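Local coordinates for protein anthranilate synthase component I (Streptococcus pneumoniae serotype 4, PDB 5KCK) that serves as the first component of anthranilate synthase, a mixed alpha-beta protein built around large antiparallel sheets, at residues 50-55 with 59-64; 72-77 with 119-124; 201-204 with 208-211; 216-221 with 443-448; 410-413 with 418-421. One frame throughout, in Å; residues are numbered along the deposited sequence.

The five contacts illustrate how the chemistry of a contact follows its place in a fold. Interactions 1 and 2 touch and share one large sheet: strand 50-55 pairs with 59-64 on one flank and with strand 121-126 on the other, while helix 70-78 packs on a face. Interactions 4 and 5 are joined in the same way, through strands 211-221 and 418-427 of a second sheet. Helix-on-sheet contacts 2 and 4 are buried and lack hydrogen bonds across them. Hairpin 5 is also buried and satisfies its polar backbone, whereas hairpin 1, partly exposed, adds charges and a water. Interaction 3, about 27 Å or more from the others between centres, links a helix end to a loop.

Interaction 1: 50-55 with 59-64; sequences FEIKFE and LYQNGQ
I52, K53 and F54 pair with Q61, Y60 and L59 in an antiparallel hairpin, the two strand segments running at 164° to each other. K53 and Y60 are the hydrogen-bonded pair, with Y60 N 2.8 Å from K53 O and K53 N 3.1 Å from Y60 O; N62 N continues the ladder to E51 O. In the type I' turn from Q61 to Q64 a side chain takes over from backbone: N62 OD1 accepts E51 N at 2.8 Å, nearly along the C=O axis. Beside it Q61, extended with CG anti to the backbone N (chi1 -177°), brings NE2 over the centre of the F50 ring, 3.4 Å above its plane, the amide inclined 46° to the ring. On the same face I52 CG2 and L59 CD1 lie alongside at 4.1 Å, backed by L74 and F73 of helix 70-78. K53 and Y60 lie on the other face. There K53 runs its CD past the Y60 ring and brings NZ between E51 OE1 and E55 OE2, both long salt bridges. The hairpin thus turns an apolar face to the helix; E51 is fixed by H122 and by a water shared with G63 N, while the K53 ion pairs probably contribute only weakly.

Interaction 2: 72-77 with 119-124; sequences DFLYEV and PDMHFF
L74 makes a buried, wholly apolar contact with F123 and M121, where helix 70-78 lies against strand 121-126 of the large antiparallel sheet. Of residues 72-77, L74 alone touches 119-124, and both methyls of that leucine do the touching. L74 CD2 comes to 3.7 Å from F123 CE2, and L74 CD1 reaches the neighbouring CD2 of the F123 ring at 4.0 Å. Measured to the ring centroid, L74 CD2 stands 4.2 Å away and 29° off the normal, an off-centre CH-pi contact. The two side chains cross at about a right angle. With CG turned away from its own backbone nitrogen (chi1 173°), L74 sends its branch across the gap to the sheet.

M121, selenomethionine in this crystal, contributes the flank: its SE is 4.5 Å from L74 CD2, a looser touch. Its chain is straight as far as SE and then bends at chi3 (83°). Around this centre F123 rests on A93 and V97 of the next strand. The intervening H122 faces the other way, bonded to Y250 and stacked on F247, while F124 meets a ring of the second subunit, H25.

At the start of the strand D120 and M121 both face F54, a classic beta bulge. Helix 70-78 thus packs on one face of the large antiparallel sheet, its leucine methyls set against an aromatic ring, and forms an alpha-on-beta layer of the N-terminal family region.

Interaction 3: 201-204 with 208-211; sequences RDLI and DMFQ
D208 meets L203 first, as the chain leaves helix 190-205 and turns back past its end. D208 N donates to L203 O at 2.9 Å, five residues back; the bond is fairly straight at the hydrogen (159°), but the donor is tilted 34° from the carbonyl plane. Next to this bond the two side chains lie alongside, pointing the same way, with L203 CB and D208 CB 3.8 Å apart. The carboxylate finds its partners on helix 372-382, where D208 OD1 forms salt bridges with R374 and R378.

M209, a selenomethionine, touches both helix residues. Its CG sits between backbone N and carbonyl carbon (chi1 49°), the crowded position, and from there the extended chain carries CE to 3.8 Å from L203 CD1. I204 crosses the root of this chain at about a right angle, its CG1 4.0 Å from M209 CG. The carbonyl of M209 turns toward the helix too: its O receives a CA-H contact from I204 CA at 3.4 Å.

The CB of F210 is directed away, and the residue makes its contact with backbone, its O 3.8 Å from I204 CG2. Together with Q211 it faces A370 in a classic beta bulge. Q211 comes last, its CA 4.2 Å from I204 CD1, while NE2 bonds to E302.

One hydrogen bond therefore joins the segments, apolar branches of L203 and I204 pack beside it, and the D208 charge, next to two arginines, would probably be stabilised as the anion.

Interaction 4: 216-221 with 443-448; sequences QRFSAE and KAKSMT
F218 receives two helix residues, A444 and K445, on its ring. A444 CB is the nearer, 3.7 Å from F218 CE1 and about as far from CD1, so the methyl lies by the CD1-CE1 margin. K445 approaches the CD2 margin from the same side of the ring plane, its CE 4.0 Å from F218 CD2; both approaches are oblique. The lysine chain, extended beyond CG, crosses the phenylalanine at about a right angle and makes its touch through a methylene.

The ring itself stands with CG anti to its carbonyl carbon (chi1 -55°), which directs it at the helix, where I441 packs on it as well. F218 belongs to strand 211-221, next to strand 418-427. R217 points the opposite way, toward K386 O and Q422. On the helix side A444 also rests on A423, and K443 NZ bonds to G424 O, so strand 418-427 meets both partners. Further along, M447 packs on F229 and L233 of helix 226-236.

With no hydrogen bond between the segments, adhesion probably rests on dispersion and burial, a methyl and a lysine methylene meeting one aromatic ring.

Interaction 5: 410-413 with 418-421; sequences RTMI and RAYV
I413 and Y420 form a hydrogen-bonded antiparallel pair in which each residue gives one N-H and takes one. I413 N reaches Y420 O at 2.9 Å, and Y420 N reaches I413 O at 2.7 Å. Both donors lie in the plane of the carbonyl they address, and both bonds are close to straight at the hydrogen (166° and 164°). Each oxygen has a further, weaker visitor: M412 CA stands 3.3 Å from Y420 O, and A419 CA 3.4 Å from I413 O, as CA-H contacts. The I413 oxygen also meets the edge of the Y420 ring, CD1 lying 3.3 Å from it.

The neighbouring residues M412, A419 and V421 turn their backbone bonds outward to other strands. M412 pairs with I253, while A419 and V421 pair with A220 and F218, so the hairpin has a bonded neighbour on each flank. Several side-chain polar atoms are also met: T411 OG1 by Y243 OH and I409 O, R418 NH2 by S219 OG, and Y420 OH by N416 ND2.

Apolar contacts accompany the backbone bonds. M412, its CG opposite the backbone nitrogen (chi1 178°) and its chain bent at chi3, lies alongside V421 and brings CE within 3.7 Å of V421 CG1. The SE of this selenomethionine is 4.1 Å from A419 CB.

This is the arrangement of a beta hairpin, strands 411-415 and 418-427, set as interior strands of an antiparallel sheet and flanked by strands 250-254 and 211-221.

Interaction 1: 50-55 with 59-64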
# COMPACT_ATOMS: atom_id res chain seq x y z
N PHE A 50 -12.63 29.91 7.98
CA PHE A 50 -11.76 31.07 8.17
C PHE A 50 -10.50 30.95 7.33
O PHE A 50 -9.99 29.85 7.09
CB PHE A 50 -11.25 31.23 9.61
CG PHE A 50 -12.31 31.41 10.63
CD1 PHE A 50 -13.23 32.44 10.52
CD2 PHE A 50 -12.36 30.58 11.73
CE1 PHE A 50 -14.20 32.62 11.47
CE2 PHE A 50 -13.33 30.74 12.69
CZ PHE A 50 -14.26 31.77 12.57
N GLU A 51 -9.99 32.11 6.94
CA GLU A 51 -8.64 32.28 6.45
C GLU A 51 -7.88 33.12 7.47
O GLU A 51 -8.33 34.21 7.84
CB GLU A 51 -8.63 32.98 5.09
CG GLU A 51 -7.25 33.29 4.56
CD GLU A 51 -7.29 34.18 3.32
OE1 GLU A 51 -7.68 35.36 3.43
OE2 GLU A 51 -6.92 33.68 2.24
N ILE A 52 -6.74 32.63 7.92
CA ILE A 52 -5.90 33.36 8.86
C ILE A 52 -4.55 33.57 8.21
O ILE A 52 -3.89 32.61 7.78
CB ILE A 52 -5.76 32.63 10.20
CG1 ILE A 52 -7.15 32.44 10.81
CG2 ILE A 52 -4.85 33.43 11.14
CD1 ILE A 52 -7.15 31.75 12.12
N LYS A 53 -4.13 34.83 8.13
CA LYS A 53 -2.97 35.18 7.32
C LYS A 53 -2.20 36.30 8.01
O LYS A 53 -2.80 37.18 8.63
CB LYS A 53 -3.43 35.58 5.90
CG LYS A 53 -2.67 36.70 5.25
CD LYS A 53 -3.52 37.40 4.19
CE LYS A 53 -3.79 36.51 3.00
NZ LYS A 53 -4.56 37.24 1.94
N PHE A 54 -0.88 36.24 7.91
CA PHE A 54 0.02 37.28 8.40
C PHE A 54 0.87 37.76 7.23
O PHE A 54 1.64 36.97 6.66
CB PHE A 54 0.92 36.76 9.53
CG PHE A 54 1.65 37.84 10.29
CD1 PHE A 54 0.95 38.73 11.09
CD2 PHE A 54 3.03 37.93 10.25
CE1 PHE A 54 1.62 39.72 11.80
CE2 PHE A 54 3.70 38.91 10.96
CZ PHE A 54 2.99 39.81 11.74
N GLU A 55 0.71 39.02 6.85
CA GLU A 55 1.55 39.56 5.80
C GLU A 55 1.78 41.04 6.05
O GLU A 55 0.91 41.73 6.61
CB GLU A 55 0.96 39.31 4.41
CG GLU A 55 -0.28 40.08 4.05
CD GLU A 55 -0.86 39.65 2.71
OE1 GLU A 55 -0.13 39.00 1.93
OE2 GLU A 55 -2.04 39.95 2.44
N LEU A 59 -1.99 41.07 10.91
CA LEU A 59 -2.72 39.82 11.07
C LEU A 59 -4.16 39.99 10.59
O LEU A 59 -4.85 40.92 11.01
CB LEU A 59 -2.71 39.38 12.54
CG LEU A 59 -3.45 38.09 12.92
CD1 LEU A 59 -2.89 36.85 12.19
CD2 LEU A 59 -3.40 37.90 14.43
N TYR A 60 -4.61 39.08 9.72
CA TYR A 60 -5.95 39.14 9.14
C TYR A 60 -6.72 37.86 9.43
O TYR A 60 -6.16 36.76 9.39
CB TYR A 60 -5.91 39.34 7.63
CG TYR A 60 -5.22 40.59 7.17
CD1 TYR A 60 -3.85 40.58 6.91
CD2 TYR A 60 -5.92 41.77 6.98
CE1 TYR A 60 -3.20 41.72 6.47
CE2 TYR A 60 -5.28 42.92 6.54
CZ TYR A 60 -3.92 42.88 6.29
OH TYR A 60 -3.26 44.00 5.87
N GLN A 61 -8.02 38.02 9.70
CA GLN A 61 -8.96 36.90 9.74
C GLN A 61 -10.12 37.25 8.83
O GLN A 61 -10.85 38.21 9.10
CB GLN A 61 -9.46 36.62 11.16
CG GLN A 61 -10.39 35.42 11.24
CD GLN A 61 -10.98 35.21 12.62
OE1 GLN A 61 -11.18 36.17 13.37
NE2 GLN A 61 -11.26 33.96 12.98
N ASN A 62 -10.30 36.47 7.76
CA ASN A 62 -11.28 36.76 6.71
C ASN A 62 -11.24 38.23 6.32
O ASN A 62 -12.29 38.88 6.21
CB ASN A 62 -12.69 36.37 7.16
CG ASN A 62 -12.93 34.88 7.09
OD1 ASN A 62 -12.00 34.08 6.96
ND2 ASN A 62 -14.20 34.48 7.18
N GLY A 63 -10.04 38.78 6.15
CA GLY A 63 -9.89 40.15 5.72
C GLY A 63 -9.92 41.19 6.82
O GLY A 63 -9.57 42.35 6.55
N GLN A 64 -10.30 40.83 8.04
CA GLN A 64 -10.37 41.81 9.13
C GLN A 64 -9.06 41.82 9.91
O GLN A 64 -8.48 40.77 10.20
CB GLN A 64 -11.53 41.50 10.08
CG GLN A 64 -12.85 41.20 9.38
CD GLN A 64 -14.01 41.05 10.36
OE1 GLN A 64 -14.42 39.94 10.68
NE2 GLN A 64 -14.53 42.18 10.84
O HOH W 1 -7.60 37.03 5.64

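Interaction 2: 72-77 with 119-124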
# COMPACT_ATOMS: atom_id res chain seq x y z
N ASP A 72 -0.29 33.11 18.74
CA ASP A 72 -1.24 33.04 19.84
C ASP A 72 -2.68 33.11 19.33
O ASP A 72 -3.54 32.36 19.80
CB ASP A 72 -0.99 34.16 20.86
CG ASP A 72 0.34 34.00 21.58
OD1 ASP A 72 0.98 32.94 21.44
OD2 ASP A 72 0.72 34.94 22.30
N PHE A 73 -2.94 34.00 18.37
CA PHE A 73 -4.30 34.10 17.84
C PHE A 73 -4.68 32.83 17.09
O PHE A 73 -5.80 32.31 17.26
CB PHE A 73 -4.43 35.31 16.92
CG PHE A 73 -5.84 35.56 16.44
CD1 PHE A 73 -6.81 36.05 17.32
CD2 PHE A 73 -6.20 35.29 15.13
CE1 PHE A 73 -8.12 36.27 16.89
CE2 PHE A 73 -7.50 35.51 14.69
CZ PHE A 73 -8.46 36.00 15.57
N LEU A 74 -3.78 32.31 16.25
CA LEU A 74 -4.10 31.10 15.50
C LEU A 74 -4.49 29.97 16.44
O LEU A 74 -5.48 29.27 16.20
CB LEU A 74 -2.92 30.70 14.63
CG LEU A 74 -3.07 29.36 13.92
CD1 LEU A 74 -4.01 29.50 12.73
CD2 LEU A 74 -1.70 28.80 13.50
N TYR A 75 -3.73 29.78 17.52
CA TYR A 75 -4.04 28.69 18.44
C TYR A 75 -5.38 28.92 19.12
O TYR A 75 -6.20 28.00 19.23
CB TYR A 75 -2.95 28.53 19.48
CG TYR A 75 -3.11 27.26 20.28
CD1 TYR A 75 -2.63 26.06 19.79
CD2 TYR A 75 -3.74 27.27 21.52
CE1 TYR A 75 -2.78 24.88 20.51
CE2 TYR A 75 -3.90 26.10 22.26
CZ TYR A 75 -3.41 24.91 21.74
OH TYR A 75 -3.55 23.73 22.44
N GLU A 76 -5.61 30.15 19.59
CA GLU A 76 -6.86 30.48 20.25
C GLU A 76 -8.07 30.20 19.35
O GLU A 76 -9.07 29.65 19.81
CB GLU A 76 -6.82 31.93 20.70
CG GLU A 76 -8.09 32.45 21.31
CD GLU A 76 -7.96 33.91 21.69
OE1 GLU A 76 -8.74 34.73 21.17
OE2 GLU A 76 -7.05 34.22 22.50
N VAL A 77 -7.98 30.56 18.07
CA VAL A 77 -9.10 30.34 17.17
C VAL A 77 -9.27 28.85 16.86
O VAL A 77 -10.39 28.35 16.73
CB VAL A 77 -8.92 31.16 15.88
CG1 VAL A 77 -9.82 30.63 14.76
CG2 VAL A 77 -9.22 32.63 16.15
N PRO A 119 2.60 35.45 1.75
CA PRO A 119 2.50 35.93 3.13
C PRO A 119 3.43 35.14 4.04
O PRO A 119 3.86 34.03 3.72
CB PRO A 119 1.03 35.71 3.49
CG PRO A 119 0.51 34.77 2.47
CD PRO A 119 1.31 34.99 1.23
N ASP A 120 3.73 35.72 5.19
CA ASP A 120 4.61 35.03 6.13
C ASP A 120 3.91 33.87 6.81
O ASP A 120 4.58 32.94 7.27
CB ASP A 120 5.15 36.04 7.13
CG ASP A 120 6.01 37.09 6.46
OD1 ASP A 120 7.15 36.77 6.09
OD2 ASP A 120 5.53 38.23 6.26
N MSE A 121 2.58 33.88 6.86
CA MSE A 121 1.79 32.79 7.40
C MSE A 121 0.45 32.79 6.70
O MSE A 121 -0.13 33.85 6.45
CB MSE A 121 1.60 32.94 8.92
CG MSE A 121 0.78 31.85 9.54
SE MSE A 121 0.44 32.16 11.44
CE MSE A 121 -1.08 33.36 11.28
N HIS A 122 -0.04 31.60 6.37
CA HIS A 122 -1.33 31.46 5.70
C HIS A 122 -1.93 30.11 6.08
O HIS A 122 -1.37 29.06 5.77
CB HIS A 122 -1.16 31.56 4.18
CG HIS A 122 -2.39 32.05 3.47
ND1 HIS A 122 -2.35 32.54 2.18
CD2 HIS A 122 -3.68 32.11 3.86
CE1 HIS A 122 -3.57 32.89 1.82
NE2 HIS A 122 -4.40 32.64 2.81
N PHE A 123 -3.08 30.15 6.76
CA PHE A 123 -3.81 28.95 7.11
C PHE A 123 -5.26 29.09 6.68
O PHE A 123 -5.85 30.18 6.77
CB PHE A 123 -3.77 28.67 8.63
CG PHE A 123 -2.46 28.11 9.10
CD1 PHE A 123 -2.21 26.75 9.02
CD2 PHE A 123 -1.48 28.94 9.64
CE1 PHE A 123 -1.00 26.22 9.46
CE2 PHE A 123 -0.27 28.42 10.08
CZ PHE A 123 -0.03 27.06 9.99
N PHE A 124 -5.84 27.99 6.23
CA PHE A 124 -7.29 27.87 6.14
C PHE A 124 -7.79 27.00 7.29
O PHE A 124 -7.12 26.05 7.70
CB PHE A 124 -7.71 27.26 4.79
CG PHE A 124 -7.50 28.16 3.60
CD1 PHE A 124 -8.22 29.34 3.46
CD2 PHE A 124 -6.64 27.78 2.58
CE1 PHE A 124 -8.05 30.15 2.34
CE2 PHE A 124 -6.47 28.58 1.46
CZ PHE A 124 -7.17 29.77 1.34

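Interaction 3: 201-204 with 208-211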
# COMPACT_ATOMS: atom_id res chain seq x y z
N ARG A 201 32.36 30.50 4.57
CA ARG A 201 33.46 29.63 4.97
C ARG A 201 34.49 30.40 5.79
O ARG A 201 34.93 29.93 6.85
CB ARG A 201 34.12 29.00 3.74
CG ARG A 201 35.05 27.84 4.08
CD ARG A 201 35.97 27.46 2.94
NE ARG A 201 36.93 28.53 2.67
CZ ARG A 201 37.01 29.19 1.51
NH1 ARG A 201 36.20 28.88 0.51
NH2 ARG A 201 37.91 30.15 1.36
N ASP A 202 34.87 31.59 5.33
CA ASP A 202 35.87 32.38 6.04
C ASP A 202 35.39 32.78 7.43
O ASP A 202 36.18 32.78 8.38
CB ASP A 202 36.25 33.62 5.23
CG ASP A 202 37.10 33.29 4.02
OD1 ASP A 202 37.59 32.14 3.94
OD2 ASP A 202 37.28 34.18 3.17
N LEU A 203 34.11 33.14 7.56
CA LEU A 203 33.57 33.46 8.88
C LEU A 203 33.69 32.27 9.82
O LEU A 203 34.10 32.43 10.98
CB LEU A 203 32.11 33.88 8.76
CG LEU A 203 31.82 35.23 8.12
CD1 LEU A 203 30.35 35.32 7.74
CD2 LEU A 203 32.21 36.34 9.07
N ILE A 204 33.37 31.07 9.33
CA ILE A 204 33.48 29.86 10.13
C ILE A 204 34.93 29.64 10.56
O ILE A 204 35.20 29.27 11.71
CB ILE A 204 32.91 28.66 9.34
CG1 ILE A 204 31.40 28.83 9.16
CG2 ILE A 204 33.22 27.34 10.03
CD1 ILE A 204 30.78 27.85 8.19
N ASP A 208 33.35 32.60 13.75
CA ASP A 208 32.06 33.28 13.82
C ASP A 208 30.92 32.31 14.12
O ASP A 208 29.94 32.70 14.78
CB ASP A 208 31.80 34.04 12.52
CG ASP A 208 30.47 34.77 12.51
OD1 ASP A 208 30.34 35.81 13.20
OD2 ASP A 208 29.54 34.31 11.79
N MSE A 209 31.03 31.07 13.67
CA MSE A 209 29.97 30.07 13.78
C MSE A 209 30.52 28.74 13.28
O MSE A 209 31.64 28.68 12.78
CB MSE A 209 28.73 30.48 12.99
CG MSE A 209 29.04 30.93 11.56
SE MSE A 209 27.50 31.46 10.45
CE MSE A 209 28.50 32.20 8.93
N PHE A 210 29.72 27.68 13.39
CA PHE A 210 30.16 26.35 12.98
C PHE A 210 29.57 25.89 11.66
O PHE A 210 30.22 25.14 10.93
CB PHE A 210 29.83 25.33 14.08
CG PHE A 210 30.25 23.92 13.75
CD1 PHE A 210 31.56 23.52 13.93
CD2 PHE A 210 29.33 23.00 13.26
CE1 PHE A 210 31.96 22.22 13.63
CE2 PHE A 210 29.72 21.71 12.94
CZ PHE A 210 31.03 21.32 13.13
N GLN A 211 28.35 26.30 11.32
CA GLN A 211 27.70 25.82 10.11
C GLN A 211 26.66 26.84 9.68
O GLN A 211 26.03 27.49 10.52
CB GLN A 211 27.06 24.45 10.33
CG GLN A 211 26.25 23.94 9.15
CD GLN A 211 26.22 22.43 9.09
OE1 GLN A 211 26.07 21.85 8.01
NE2 GLN A 211 26.39 21.79 10.24

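Interaction 4: 216-221 with 443-448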
# COMPACT_ATOMS: atom_id res chain seq x y z
N GLN A 216 20.10 28.45 -2.91
CA GLN A 216 19.86 29.05 -4.22
C GLN A 216 18.41 28.84 -4.61
O GLN A 216 17.84 27.78 -4.35
CB GLN A 216 20.70 28.42 -5.32
CG GLN A 216 22.12 28.86 -5.44
CD GLN A 216 22.71 28.35 -6.74
OE1 GLN A 216 23.51 27.42 -6.75
NE2 GLN A 216 22.28 28.95 -7.85
N ARG A 217 17.85 29.82 -5.29
CA ARG A 217 16.50 29.72 -5.83
C ARG A 217 16.58 29.58 -7.35
O ARG A 217 17.53 30.05 -7.98
CB ARG A 217 15.68 30.95 -5.43
CG ARG A 217 14.29 31.02 -6.02
CD ARG A 217 13.55 32.18 -5.41
NE ARG A 217 13.35 31.96 -3.98
CZ ARG A 217 12.98 32.91 -3.12
NH1 ARG A 217 12.80 34.15 -3.54
NH2 ARG A 217 12.81 32.60 -1.84
N PHE A 218 15.59 28.88 -7.91
CA PHE A 218 15.45 28.72 -9.35
C PHE A 218 13.99 28.89 -9.70
O PHE A 218 13.11 28.61 -8.88
CB PHE A 218 15.94 27.33 -9.83
CG PHE A 218 17.35 27.01 -9.43
CD1 PHE A 218 17.63 26.52 -8.16
CD2 PHE A 218 18.40 27.21 -10.32
CE1 PHE A 218 18.93 26.22 -7.78
CE2 PHE A 218 19.70 26.92 -9.95
CZ PHE A 218 19.97 26.43 -8.68
N SER A 219 13.71 29.37 -10.91
CA SER A 219 12.31 29.50 -11.29
C SER A 219 12.14 29.36 -12.80
O SER A 219 13.08 29.56 -13.57
CB SER A 219 11.71 30.82 -10.79
OG SER A 219 12.24 31.95 -11.46
N ALA A 220 10.92 29.00 -13.20
CA ALA A 220 10.56 28.82 -14.60
C ALA A 220 9.15 29.32 -14.84
O ALA A 220 8.30 29.29 -13.94
CB ALA A 220 10.65 27.35 -15.02
N GLU A 221 8.90 29.76 -16.07
CA GLU A 221 7.54 30.03 -16.51
C GLU A 221 6.71 28.75 -16.45
O GLU A 221 7.11 27.72 -17.00
CB GLU A 221 7.56 30.57 -17.94
CG GLU A 221 8.33 31.86 -18.13
CD GLU A 221 8.47 32.22 -19.59
OE1 GLU A 221 9.18 31.49 -20.31
OE2 GLU A 221 7.86 33.22 -20.03
N LYS A 443 19.90 19.23 -5.72
CA LYS A 443 18.81 19.08 -4.76
C LYS A 443 17.58 19.86 -5.19
O LYS A 443 16.47 19.32 -5.24
CB LYS A 443 19.27 19.53 -3.37
CG LYS A 443 19.94 18.46 -2.56
CD LYS A 443 19.75 18.72 -1.08
CE LYS A 443 20.58 19.90 -0.63
NZ LYS A 443 20.38 20.21 0.82
N ALA A 444 17.76 21.15 -5.52
CA ALA A 444 16.63 22.00 -5.88
C ALA A 444 15.85 21.44 -7.06
O ALA A 444 14.62 21.58 -7.12
CB ALA A 444 17.12 23.41 -6.20
N LYS A 445 16.53 20.78 -8.00
CA LYS A 445 15.90 20.34 -9.23
C LYS A 445 15.54 18.86 -9.25
O LYS A 445 15.04 18.38 -10.27
CB LYS A 445 16.82 20.66 -10.42
CG LYS A 445 16.86 22.12 -10.81
CD LYS A 445 17.80 22.34 -11.98
CE LYS A 445 17.88 23.80 -12.38
NZ LYS A 445 18.73 23.98 -13.58
N SER A 446 15.80 18.13 -8.16
CA SER A 446 15.46 16.71 -8.18
C SER A 446 13.95 16.50 -8.14
O SER A 446 13.47 15.45 -8.59
CB SER A 446 16.15 15.96 -7.04
OG SER A 446 15.75 16.46 -5.77
N MSE A 447 13.20 17.47 -7.64
CA MSE A 447 11.75 17.51 -7.79
C MSE A 447 11.29 17.54 -9.23
O MSE A 447 10.30 16.90 -9.60
CB MSE A 447 11.17 18.76 -7.13
CG MSE A 447 11.04 18.75 -5.65
SE MSE A 447 10.04 20.38 -5.25
CE MSE A 447 8.25 19.76 -5.76
N THR A 448 12.02 18.32 -10.04
CA THR A 448 11.58 18.70 -11.38
C THR A 448 11.29 17.50 -12.27
O THR A 448 10.50 17.62 -13.22
CB THR A 448 12.65 19.59 -12.02
OG1 THR A 448 12.95 20.67 -11.13
CG2 THR A 448 12.19 20.14 -13.36

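Interaction 5: 410-413 with 418-421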
# COMPACT_ATOMS: atom_id res chain seq x y z
N ARG A 410 12.22 20.73 -0.33
CA ARG A 410 11.66 19.97 -1.45
C ARG A 410 10.24 20.44 -1.75
O ARG A 410 9.32 19.64 -1.97
CB ARG A 410 11.71 18.47 -1.17
CG ARG A 410 13.12 17.92 -0.99
CD ARG A 410 13.49 17.04 -2.16
NE ARG A 410 12.49 16.00 -2.36
CZ ARG A 410 12.48 14.85 -1.69
NH1 ARG A 410 13.43 14.58 -0.80
NH2 ARG A 410 11.52 13.96 -1.92
N THR A 411 10.06 21.75 -1.75
CA THR A 411 8.76 22.37 -1.88
C THR A 411 8.80 23.37 -3.02
O THR A 411 9.73 24.17 -3.12
CB THR A 411 8.36 23.06 -0.57
OG1 THR A 411 8.26 22.07 0.46
CG2 THR A 411 7.04 23.78 -0.72
N MSE A 412 7.80 23.30 -3.89
CA MSE A 412 7.69 24.22 -5.02
C MSE A 412 6.57 25.25 -4.79
O MSE A 412 5.49 24.92 -4.31
CB MSE A 412 7.44 23.42 -6.31
CG MSE A 412 7.25 24.25 -7.56
SE MSE A 412 6.78 23.10 -9.11
CE MSE A 412 8.48 22.14 -9.26
N ILE A 413 6.83 26.50 -5.16
CA ILE A 413 5.85 27.57 -5.07
C ILE A 413 5.44 27.96 -6.49
O ILE A 413 6.30 28.29 -7.32
CB ILE A 413 6.40 28.81 -4.33
CG1 ILE A 413 7.13 28.40 -3.04
CG2 ILE A 413 5.29 29.81 -4.07
CD1 ILE A 413 6.30 27.55 -2.13
N ARG A 418 4.97 31.71 -12.42
CA ARG A 418 6.27 31.06 -12.38
C ARG A 418 6.24 29.92 -11.36
O ARG A 418 5.35 29.85 -10.51
CB ARG A 418 7.39 32.05 -12.02
CG ARG A 418 7.64 33.10 -13.09
CD ARG A 418 8.85 33.97 -12.76
NE ARG A 418 10.12 33.27 -12.95
CZ ARG A 418 10.67 33.01 -14.13
NH1 ARG A 418 10.04 33.38 -15.24
NH2 ARG A 418 11.83 32.37 -14.20
N ALA A 419 7.22 29.03 -11.46
CA ALA A 419 7.39 27.93 -10.51
C ALA A 419 8.74 28.10 -9.83
O ALA A 419 9.78 28.15 -10.51
CB ALA A 419 7.30 26.58 -11.22
N TYR A 420 8.75 28.19 -8.51
CA TYR A 420 9.96 28.47 -7.75
C TYR A 420 10.38 27.24 -6.95
O TYR A 420 9.57 26.66 -6.22
CB TYR A 420 9.77 29.65 -6.79
CG TYR A 420 9.27 30.92 -7.43
CD1 TYR A 420 7.90 31.18 -7.55
CD2 TYR A 420 10.16 31.89 -7.89
CE1 TYR A 420 7.45 32.36 -8.12
CE2 TYR A 420 9.72 33.06 -8.45
CZ TYR A 420 8.37 33.30 -8.57
OH TYR A 420 7.94 34.47 -9.14
N VAL A 421 11.65 26.86 -7.08
CA VAL A 421 12.23 25.84 -6.22
C VAL A 421 13.50 26.40 -5.60
O VAL A 421 14.11 27.33 -6.13
CB VAL A 421 12.53 24.53 -6.98
CG1 VAL A 421 11.23 23.89 -7.43
CG2 VAL A 421 13.42 24.82 -8.17